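Local structure of 5' nucleotidase family protein (Staphylococcus aureus subsp. aureus, 4Q7F) at residues Q248-A253 and E426-H431; G208-D213 and D241-G246. The protein belongs to the 5'-nucleotidase family and joins a calcineurin-like phosphoesterase domain, carrying a two-metal site, to a C-terminal domain that helps line the ligand pocket. All blocks are in the same frame, centred on the assembly; numbering follows the deposited sequence.

Interaction 1. Residues Q248-A253 and E426-H431; sequences QHRQIA and EPKPQH. With MN (manganese (II) ion), chain C.
At the GHxH motif of the two-metal site in the calcineurin-like phosphoesterase domain, H249 and R250 meet K428 and P427 from a loop of the C-terminal domain, between strands 417-420 and 435-438. H249 gives its NE2 to the manganese ion at 2.4 Å, in a shell completed by D27, H29, D72 and two waters; its ring leads away from the loop. The loop meets the backbone carbonyls on either side of H249 CA, and H249 CB more loosely. Both oxygens press on the lysine chain, Q248 O lying 3.0 Å from K428 CD and H249 O 3.2 Å from K428 CE. K428 reaches past them with both torsions nearest its ammonium end bent, each close to 77°. R250 runs alongside in the opposite direction, its CG 3.4 Å from K428 CD.

Beyond this the arginine's flat end is held on several sides. P427, which follows a cis peptide bond, sets its CB over the centre of one guanidinium face, 3.4 Å above the plane, while I252 CD1 covers the opposite face nearer the rim. At the edge, R250 NH1 donates to Q248 OE1 over 3.1 Å. That oxygen also accepts the backbone N-H of F210, so two N-H donors share OE1, which probably helps hold the amide's orientation. On the arginine side the bond lies close to the guanidinium plane and is fairly straight (158° at the hydrogen); on the glutamine side NH1 sits well above the plane of the amide carbonyl, 41° out of it.

Interaction 2. Residues G208-D213 and D241-G246; sequences GGFEKD and DIFITG
F210 and F243 meet with their rings oblique to each other, the side chains running past one another in opposite directions, with CE1 of F210 3.7 Å from CE2 of F243. The far end of the F210 ring also takes the methyl of T245, again at an oblique approach: F210 CZ to T245 CG2 is 3.6 Å, and the two side chains cross at about a right angle. F243 gets there with its CG anti to the backbone N (chi1 -163°), which places the ring against F210. Both CG2 and OG1 of T245 lie against the outer end of the F210 ring, and the hydroxyl oxygen has two partners, I262 O and Q263 NE2.

The backbones come together at the glycines. G246 N donates to G208 O over 3.0 Å and nearly straight, at 171°, though it approaches from above the carbonyl plane. The same oxygen is pressed from two other directions: T245 CB lies 3.2 Å from G208 O, and G246 O stands 3.0 Å from G208 O, two acceptors side by side with no bond between them. The join is therefore tight.

Strand 201-207, helix 229-236 and strand 242-244 form a beta-alpha-beta unit, and this contact ties the loop leaving the first strand to the chain that follows from strand 242-244, at T245 and G246. L233 of the helix packs against both phenylalanines, M232 adds to the cover of F243, and V261 of strand 259-264, the parallel neighbour of strand 242-244 across from 201-207, reaches F210.

The centres of interactions 1 and 2 are 12 Å apart, and the two meet around F210. The hydrogen bond from F210 N to Q248 OE1, 2.9 Å long, joins them, and I252 CD1 packs 3.8 Å from F210 CD2, so F210 touches the side chains of Q248 and I252, on either side of R250 in the chain. Both also flank the metals: G208 follows H207 and G246 precedes H247, two ligands of the magnesium ion, while H249 in interaction 1 binds manganese and lies about 5 Å, side chain to ligand, from the bound (2R,3S,5R)-5-(6-amino-9H-purin-9-yl)-tetrahydro-2-(hydroxymethyl)furan-3-ol. Strands 242-244 and 251-256, joined by the GHxH segment, belong to one sheet.

Interaction 1. Residues Q248-A253 and E426-H431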
ATOM      1  N   GLN A 248      -3.486  -5.000   4.427  1.00 22.92           N
ATOM      2  CA  GLN A 248      -4.142  -3.988   5.222  1.00 23.69           C
ATOM      3  C   GLN A 248      -3.218  -3.382   6.271  1.00 23.19           C
ATOM      4  O   GLN A 248      -3.592  -2.395   6.892  1.00 23.69           O
ATOM      5  CB  GLN A 248      -5.393  -4.566   5.878  1.00 24.83           C
ATOM      6  CG  GLN A 248      -6.503  -4.958   4.901  1.00 24.64           C
ATOM      7  CD  GLN A 248      -7.675  -5.620   5.628  1.00 24.98           C
ATOM      8  OE1 GLN A 248      -7.469  -6.479   6.483  1.00 24.19           O
ATOM      9  NE2 GLN A 248      -8.892  -5.214   5.306  1.00 25.26           N
ATOM     10  N   HIS A 249      -2.022  -3.971   6.478  1.00 21.46           N
ATOM     11  CA  HIS A 249      -1.052  -3.452   7.450  1.00 20.96           C
ATOM     12  C   HIS A 249      -1.557  -3.532   8.897  1.00 22.52           C
ATOM     13  O   HIS A 249      -1.142  -2.756   9.767  1.00 23.55           O
ATOM     14  CB  HIS A 249      -0.695  -2.015   7.127  1.00 20.79           C
ATOM     15  CG  HIS A 249      -0.110  -1.822   5.770  1.00 19.51           C
ATOM     16  ND1 HIS A 249       0.434  -0.626   5.367  1.00 20.08           N
ATOM     17  CD2 HIS A 249       0.102  -2.691   4.758  1.00 19.09           C
ATOM     18  CE1 HIS A 249       0.896  -0.751   4.135  1.00 19.78           C
ATOM     19  NE2 HIS A 249       0.743  -2.002   3.760  1.00 18.88           N
ATOM     20  N   ARG A 250      -2.466  -4.454   9.151  1.00 23.90           N
ATOM     21  CA  ARG A 250      -2.997  -4.651  10.485  1.00 25.72           C
ATOM     22  C   ARG A 250      -2.149  -5.677  11.238  1.00 26.91           C
ATOM     23  O   ARG A 250      -1.394  -6.433  10.617  1.00 25.24           O
ATOM     24  CB  ARG A 250      -4.417  -5.156  10.374  1.00 27.05           C
ATOM     25  CG  ARG A 250      -5.330  -4.176   9.661  1.00 26.81           C
ATOM     26  CD  ARG A 250      -6.606  -4.848   9.227  1.00 27.63           C
ATOM     27  NE  ARG A 250      -7.447  -5.156  10.368  1.00 29.38           N
ATOM     28  CZ  ARG A 250      -8.639  -5.733  10.285  1.00 30.04           C
ATOM     29  NH1 ARG A 250      -9.118  -6.122   9.110  1.00 30.10           N
ATOM     30  NH2 ARG A 250      -9.338  -5.958  11.389  1.00 30.87           N
ATOM     31  N   GLN A 251      -2.279  -5.674  12.575  1.00 27.49           N
ATOM     32  CA  GLN A 251      -1.550  -6.591  13.443  1.00 28.89           C
ATOM     33  C   GLN A 251      -2.537  -7.565  14.052  1.00 29.24           C
ATOM     34  O   GLN A 251      -3.317  -7.215  14.954  1.00 31.83           O
ATOM     35  CB  GLN A 251      -0.740  -5.821  14.475  1.00 30.96           C
ATOM     36  CG  GLN A 251       0.249  -4.908  13.765  1.00 33.95           C
ATOM     37  CD  GLN A 251       1.342  -4.387  14.647  1.00 37.61           C
ATOM     38  OE1 GLN A 251       1.297  -4.529  15.863  1.00 44.55           O
ATOM     39  NE2 GLN A 251       2.351  -3.777  14.028  1.00 38.08           N
ATOM     40  N   ILE A 252      -2.534  -8.773  13.497  1.00 26.21           N
ATOM     41  CA  ILE A 252      -3.467  -9.811  13.882  1.00 27.10           C
ATOM     42  C   ILE A 252      -2.745 -11.119  14.110  1.00 26.80           C
ATOM     43  O   ILE A 252      -1.871 -11.472  13.333  1.00 25.63           O
ATOM     44  CB  ILE A 252      -4.497 -10.027  12.747  1.00 27.03           C
ATOM     45  CG1 ILE A 252      -5.354  -8.765  12.584  1.00 27.89           C
ATOM     46  CG2 ILE A 252      -5.396 -11.220  13.033  1.00 28.08           C
ATOM     47  CD1 ILE A 252      -6.288  -8.820  11.401  1.00 28.67           C
ATOM     48  N   ALA A 253      -3.122 -11.818  15.177  1.00 27.29           N
ATOM     49  CA  ALA A 253      -2.584 -13.130  15.514  1.00 28.41           C
ATOM     50  C   ALA A 253      -3.572 -13.753  16.470  1.00 30.66           C
ATOM     51  O   ALA A 253      -3.548 -13.472  17.674  1.00 30.73           O
ATOM     52  CB  ALA A 253      -1.213 -13.033  16.164  1.00 28.33           C
ATOM     53  N   GLU A 426     -10.940   3.128  10.593  1.00 45.49           N
ATOM     54  CA  GLU A 426     -11.009   1.713  10.976  1.00 49.01           C
ATOM     55  C   GLU A 426     -11.390   0.815   9.799  1.00 46.94           C
ATOM     56  O   GLU A 426     -12.143   1.229   8.925  1.00 42.85           O
ATOM     57  CB  GLU A 426     -12.037   1.500  12.098  1.00 53.45           C
ATOM     58  CG  GLU A 426     -11.800   2.304  13.375  1.00 57.56           C
ATOM     59  CD  GLU A 426     -10.497   1.982  14.090  1.00 62.89           C
ATOM     60  OE1 GLU A 426      -9.998   0.831  13.996  1.00 69.57           O
ATOM     61  OE2 GLU A 426      -9.980   2.883  14.782  1.00 68.05           O
ATOM     62  N   PRO A 427     -10.857  -0.422   9.767  1.00 47.27           N
ATOM     63  CA  PRO A 427      -9.912  -0.971  10.746  1.00 48.64           C
ATOM     64  C   PRO A 427      -8.568  -0.231  10.740  1.00 47.92           C
ATOM     65  O   PRO A 427      -7.871  -0.223  11.748  1.00 48.52           O
ATOM     66  CB  PRO A 427      -9.746  -2.433  10.310  1.00 50.16           C
ATOM     67  CG  PRO A 427     -10.267  -2.509   8.917  1.00 48.69           C
ATOM     68  CD  PRO A 427     -11.312  -1.439   8.805  1.00 47.31           C
ATOM     69  N   LYS A 428      -8.223   0.391   9.614  1.00 46.63           N
ATOM     70  CA  LYS A 428      -6.994   1.183   9.508  1.00 46.00           C
ATOM     71  C   LYS A 428      -7.197   2.490   8.717  1.00 43.50           C
ATOM     72  O   LYS A 428      -8.132   2.608   7.917  1.00 41.37           O
ATOM     73  CB  LYS A 428      -5.849   0.359   8.938  1.00 47.41           C
ATOM     74  CG  LYS A 428      -5.305  -0.661   9.930  1.00 49.15           C
ATOM     75  CD  LYS A 428      -3.903  -1.096   9.547  1.00 51.10           C
ATOM     76  CE  LYS A 428      -2.843  -0.052   9.881  1.00 51.89           C
ATOM     77  NZ  LYS A 428      -2.504  -0.041  11.335  1.00 54.52           N
ATOM     78  N   PRO A 429      -6.314   3.478   8.949  1.00 42.58           N
ATOM     79  CA  PRO A 429      -6.469   4.791   8.320  1.00 41.15           C
ATOM     80  C   PRO A 429      -6.383   4.800   6.784  1.00 37.79           C
ATOM     81  O   PRO A 429      -5.560   4.121   6.208  1.00 36.69           O
ATOM     82  CB  PRO A 429      -5.322   5.607   8.937  1.00 41.17           C
ATOM     83  CG  PRO A 429      -4.292   4.599   9.293  1.00 43.95           C
ATOM     84  CD  PRO A 429      -5.064   3.392   9.732  1.00 44.25           C
ATOM     85  N   GLN A 430      -7.252   5.590   6.161  1.00 35.48           N
ATOM     86  CA  GLN A 430      -7.294   5.760   4.710  1.00 34.48           C
ATOM     87  C   GLN A 430      -7.374   7.253   4.373  1.00 32.11           C
ATOM     88  O   GLN A 430      -8.232   7.672   3.573  1.00 29.19           O
ATOM     89  CB  GLN A 430      -8.521   5.045   4.141  1.00 36.71           C
ATOM     90  CG  GLN A 430      -8.496   3.539   4.294  1.00 40.92           C
ATOM     91  CD  GLN A 430      -9.781   2.879   3.810  1.00 46.18           C
ATOM     92  OE1 GLN A 430     -10.881   3.443   3.918  1.00 49.08           O
ATOM     93  NE2 GLN A 430      -9.651   1.675   3.287  1.00 50.23           N
ATOM     94  N   HIS A 431      -6.492   8.051   4.979  1.00 30.59           N
ATOM     95  CA  HIS A 431      -6.491   9.501   4.756  1.00 30.34           C
ATOM     96  C   HIS A 431      -6.152   9.834   3.311  1.00 29.06           C
ATOM     97  O   HIS A 431      -6.541  10.889   2.797  1.00 29.10           O
ATOM     98  CB  HIS A 431      -5.501  10.225   5.674  1.00 30.73           C
ATOM     99  CG  HIS A 431      -5.687   9.929   7.127  1.00 31.72           C
ATOM    100  ND1 HIS A 431      -6.682  10.508   7.885  1.00 30.77           N
ATOM    101  CD2 HIS A 431      -4.993   9.124   7.968  1.00 31.98           C
ATOM    102  CE1 HIS A 431      -6.601  10.063   9.125  1.00 32.28           C
ATOM    103  NE2 HIS A 431      -5.584   9.222   9.200  1.00 32.49           N
TER
HETATM  104 MN    MN C 602       1.175  -2.831   1.591  1.00 22.28          MN
HETATM  105  O   HOH W   1      -0.989  -2.636   0.956  1.00 20.85           O
HETATM  106  O   HOH W   2       0.547  -0.612   0.790  1.00 33.42           O

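Interaction 2. Residues G208-D213 and D241-G246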
ATOM      1  N   GLY A 208      -3.747 -10.119   1.113  1.00 21.87           N
ATOM      2  CA  GLY A 208      -5.043  -9.484   1.181  1.00 23.07           C
ATOM      3  C   GLY A 208      -5.445  -9.613   2.638  1.00 23.55           C
ATOM      4  O   GLY A 208      -4.739 -10.290   3.424  1.00 22.99           O
ATOM      5  N   GLY A 209      -6.565  -9.002   3.003  1.00 23.22           N
ATOM      6  CA  GLY A 209      -7.016  -9.016   4.391  1.00 23.80           C
ATOM      7  C   GLY A 209      -8.458  -9.422   4.638  1.00 25.59           C
ATOM      8  O   GLY A 209      -9.032 -10.234   3.897  1.00 25.98           O
ATOM      9  N   PHE A 210      -9.044  -8.827   5.675  1.00 26.30           N
ATOM     10  CA  PHE A 210     -10.377  -9.175   6.117  1.00 27.70           C
ATOM     11  C   PHE A 210     -11.362  -8.046   5.901  1.00 28.26           C
ATOM     12  O   PHE A 210     -11.131  -6.905   6.319  1.00 27.18           O
ATOM     13  CB  PHE A 210     -10.341  -9.594   7.587  1.00 28.63           C
ATOM     14  CG  PHE A 210      -9.356 -10.688   7.852  1.00 28.81           C
ATOM     15  CD1 PHE A 210      -9.593 -11.966   7.370  1.00 29.39           C
ATOM     16  CD2 PHE A 210      -8.166 -10.430   8.504  1.00 28.75           C
ATOM     17  CE1 PHE A 210      -8.673 -12.981   7.570  1.00 30.12           C
ATOM     18  CE2 PHE A 210      -7.232 -11.449   8.710  1.00 29.78           C
ATOM     19  CZ  PHE A 210      -7.488 -12.722   8.238  1.00 29.00           C
ATOM     20  N   GLU A 211     -12.459  -8.410   5.244  1.00 29.41           N
ATOM     21  CA  GLU A 211     -13.538  -7.496   4.884  1.00 30.28           C
ATOM     22  C   GLU A 211     -14.645  -7.462   5.948  1.00 32.42           C
ATOM     23  O   GLU A 211     -15.538  -6.596   5.907  1.00 33.29           O
ATOM     24  CB  GLU A 211     -14.103  -7.877   3.514  1.00 30.65           C
ATOM     25  CG  GLU A 211     -14.953  -9.151   3.436  1.00 31.68           C
ATOM     26  CD  GLU A 211     -14.188 -10.461   3.519  1.00 31.19           C
ATOM     27  OE1 GLU A 211     -13.028 -10.476   3.982  1.00 29.81           O
ATOM     28  OE2 GLU A 211     -14.775 -11.498   3.128  1.00 32.10           O
ATOM     29  N   LYS A 212     -14.587  -8.415   6.877  1.00 33.89           N
ATOM     30  CA  LYS A 212     -15.515  -8.494   8.011  1.00 36.51           C
ATOM     31  C   LYS A 212     -14.701  -8.756   9.267  1.00 36.91           C
ATOM     32  O   LYS A 212     -13.598  -9.306   9.193  1.00 34.46           O
ATOM     33  CB  LYS A 212     -16.528  -9.614   7.823  1.00 37.85           C
ATOM     34  CG  LYS A 212     -17.556  -9.340   6.747  1.00 39.36           C
ATOM     35  CD  LYS A 212     -18.442 -10.551   6.524  1.00 41.18           C
ATOM     36  CE  LYS A 212     -19.481 -10.280   5.459  1.00 43.10           C
ATOM     37  NZ  LYS A 212     -20.328 -11.478   5.236  1.00 45.87           N
ATOM     38  N   ASP A 213     -15.243  -8.344  10.414  1.00 39.12           N
ATOM     39  CA  ASP A 213     -14.590  -8.552  11.710  1.00 39.50           C
ATOM     40  C   ASP A 213     -14.556 -10.051  11.974  1.00 39.51           C
ATOM     41  O   ASP A 213     -15.581 -10.710  11.878  1.00 39.32           O
ATOM     42  CB  ASP A 213     -15.383  -7.838  12.808  1.00 42.62           C
ATOM     43  CG  ASP A 213     -14.849  -8.122  14.195  1.00 44.36           C
ATOM     44  OD1 ASP A 213     -13.667  -7.834  14.461  1.00 44.93           O
ATOM     45  OD2 ASP A 213     -15.626  -8.622  15.027  1.00 46.83           O
ATOM     46  N   ASP A 241      -5.074 -24.757   8.159  1.00 33.48           N
ATOM     47  CA  ASP A 241      -4.369 -24.789   9.423  1.00 33.01           C
ATOM     48  C   ASP A 241      -3.738 -23.419   9.706  1.00 31.35           C
ATOM     49  O   ASP A 241      -3.795 -22.927  10.827  1.00 30.83           O
ATOM     50  CB  ASP A 241      -3.319 -25.903   9.359  1.00 33.79           C
ATOM     51  CG  ASP A 241      -3.959 -27.272   9.134  1.00 35.72           C
ATOM     52  OD1 ASP A 241      -4.693 -27.730  10.022  1.00 37.72           O
ATOM     53  OD2 ASP A 241      -3.748 -27.880   8.071  1.00 36.10           O
ATOM     54  N   ILE A 242      -3.152 -22.806   8.686  1.00 29.28           N
ATOM     55  CA  ILE A 242      -2.520 -21.503   8.848  1.00 29.01           C
ATOM     56  C   ILE A 242      -2.999 -20.577   7.734  1.00 28.22           C
ATOM     57  O   ILE A 242      -2.959 -20.935   6.543  1.00 27.42           O
ATOM     58  CB  ILE A 242      -0.979 -21.599   8.826  1.00 27.46           C
ATOM     59  CG1 ILE A 242      -0.479 -22.626   9.859  1.00 28.90           C
ATOM     60  CG2 ILE A 242      -0.354 -20.247   9.109  1.00 26.60           C
ATOM     61  CD1 ILE A 242       1.031 -22.766   9.903  1.00 28.09           C
ATOM     62  N   PHE A 243      -3.452 -19.391   8.125  1.00 28.35           N
ATOM     63  CA  PHE A 243      -3.991 -18.405   7.180  1.00 28.32           C
ATOM     64  C   PHE A 243      -3.178 -17.128   7.358  1.00 27.62           C
ATOM     65  O   PHE A 243      -3.388 -16.356   8.315  1.00 27.79           O
ATOM     66  CB  PHE A 243      -5.481 -18.180   7.440  1.00 30.25           C
ATOM     67  CG  PHE A 243      -6.216 -17.517   6.299  1.00 31.96           C
ATOM     68  CD1 PHE A 243      -6.591 -18.251   5.180  1.00 33.28           C
ATOM     69  CD2 PHE A 243      -6.567 -16.182   6.354  1.00 32.43           C
ATOM     70  CE1 PHE A 243      -7.275 -17.653   4.129  1.00 35.54           C
ATOM     71  CE2 PHE A 243      -7.244 -15.579   5.304  1.00 33.41           C
ATOM     72  CZ  PHE A 243      -7.599 -16.314   4.189  1.00 33.98           C
ATOM     73  N   ILE A 244      -2.214 -16.949   6.455  1.00 25.61           N
ATOM     74  CA  ILE A 244      -1.311 -15.807   6.454  1.00 24.82           C
ATOM     75  C   ILE A 244      -1.899 -14.733   5.567  1.00 24.03           C
ATOM     76  O   ILE A 244      -2.307 -15.011   4.436  1.00 24.54           O
ATOM     77  CB  ILE A 244       0.114 -16.252   6.017  1.00 24.41           C
ATOM     78  CG1 ILE A 244       0.740 -17.036   7.167  1.00 24.70           C
ATOM     79  CG2 ILE A 244       1.013 -15.074   5.639  1.00 23.34           C
ATOM     80  CD1 ILE A 244       2.101 -17.672   6.859  1.00 24.74           C
ATOM     81  N   THR A 245      -1.976 -13.517   6.108  1.00 23.23           N
ATOM     82  CA  THR A 245      -2.547 -12.379   5.408  1.00 22.37           C
ATOM     83  C   THR A 245      -1.644 -11.142   5.453  1.00 22.32           C
ATOM     84  O   THR A 245      -0.625 -11.123   6.128  1.00 21.86           O
ATOM     85  CB  THR A 245      -3.934 -12.024   5.982  1.00 22.67           C
ATOM     86  OG1 THR A 245      -3.819 -11.614   7.346  1.00 22.21           O
ATOM     87  CG2 THR A 245      -4.862 -13.192   5.871  1.00 23.49           C
ATOM     88  N   GLY A 246      -2.034 -10.099   4.728  1.00 23.13           N
ATOM     89  CA  GLY A 246      -1.253  -8.860   4.670  1.00 22.01           C
ATOM     90  C   GLY A 246      -2.122  -7.777   4.070  1.00 22.01           C
ATOM     91  O   GLY A 246      -3.340  -7.767   4.294  1.00 22.48           O
TER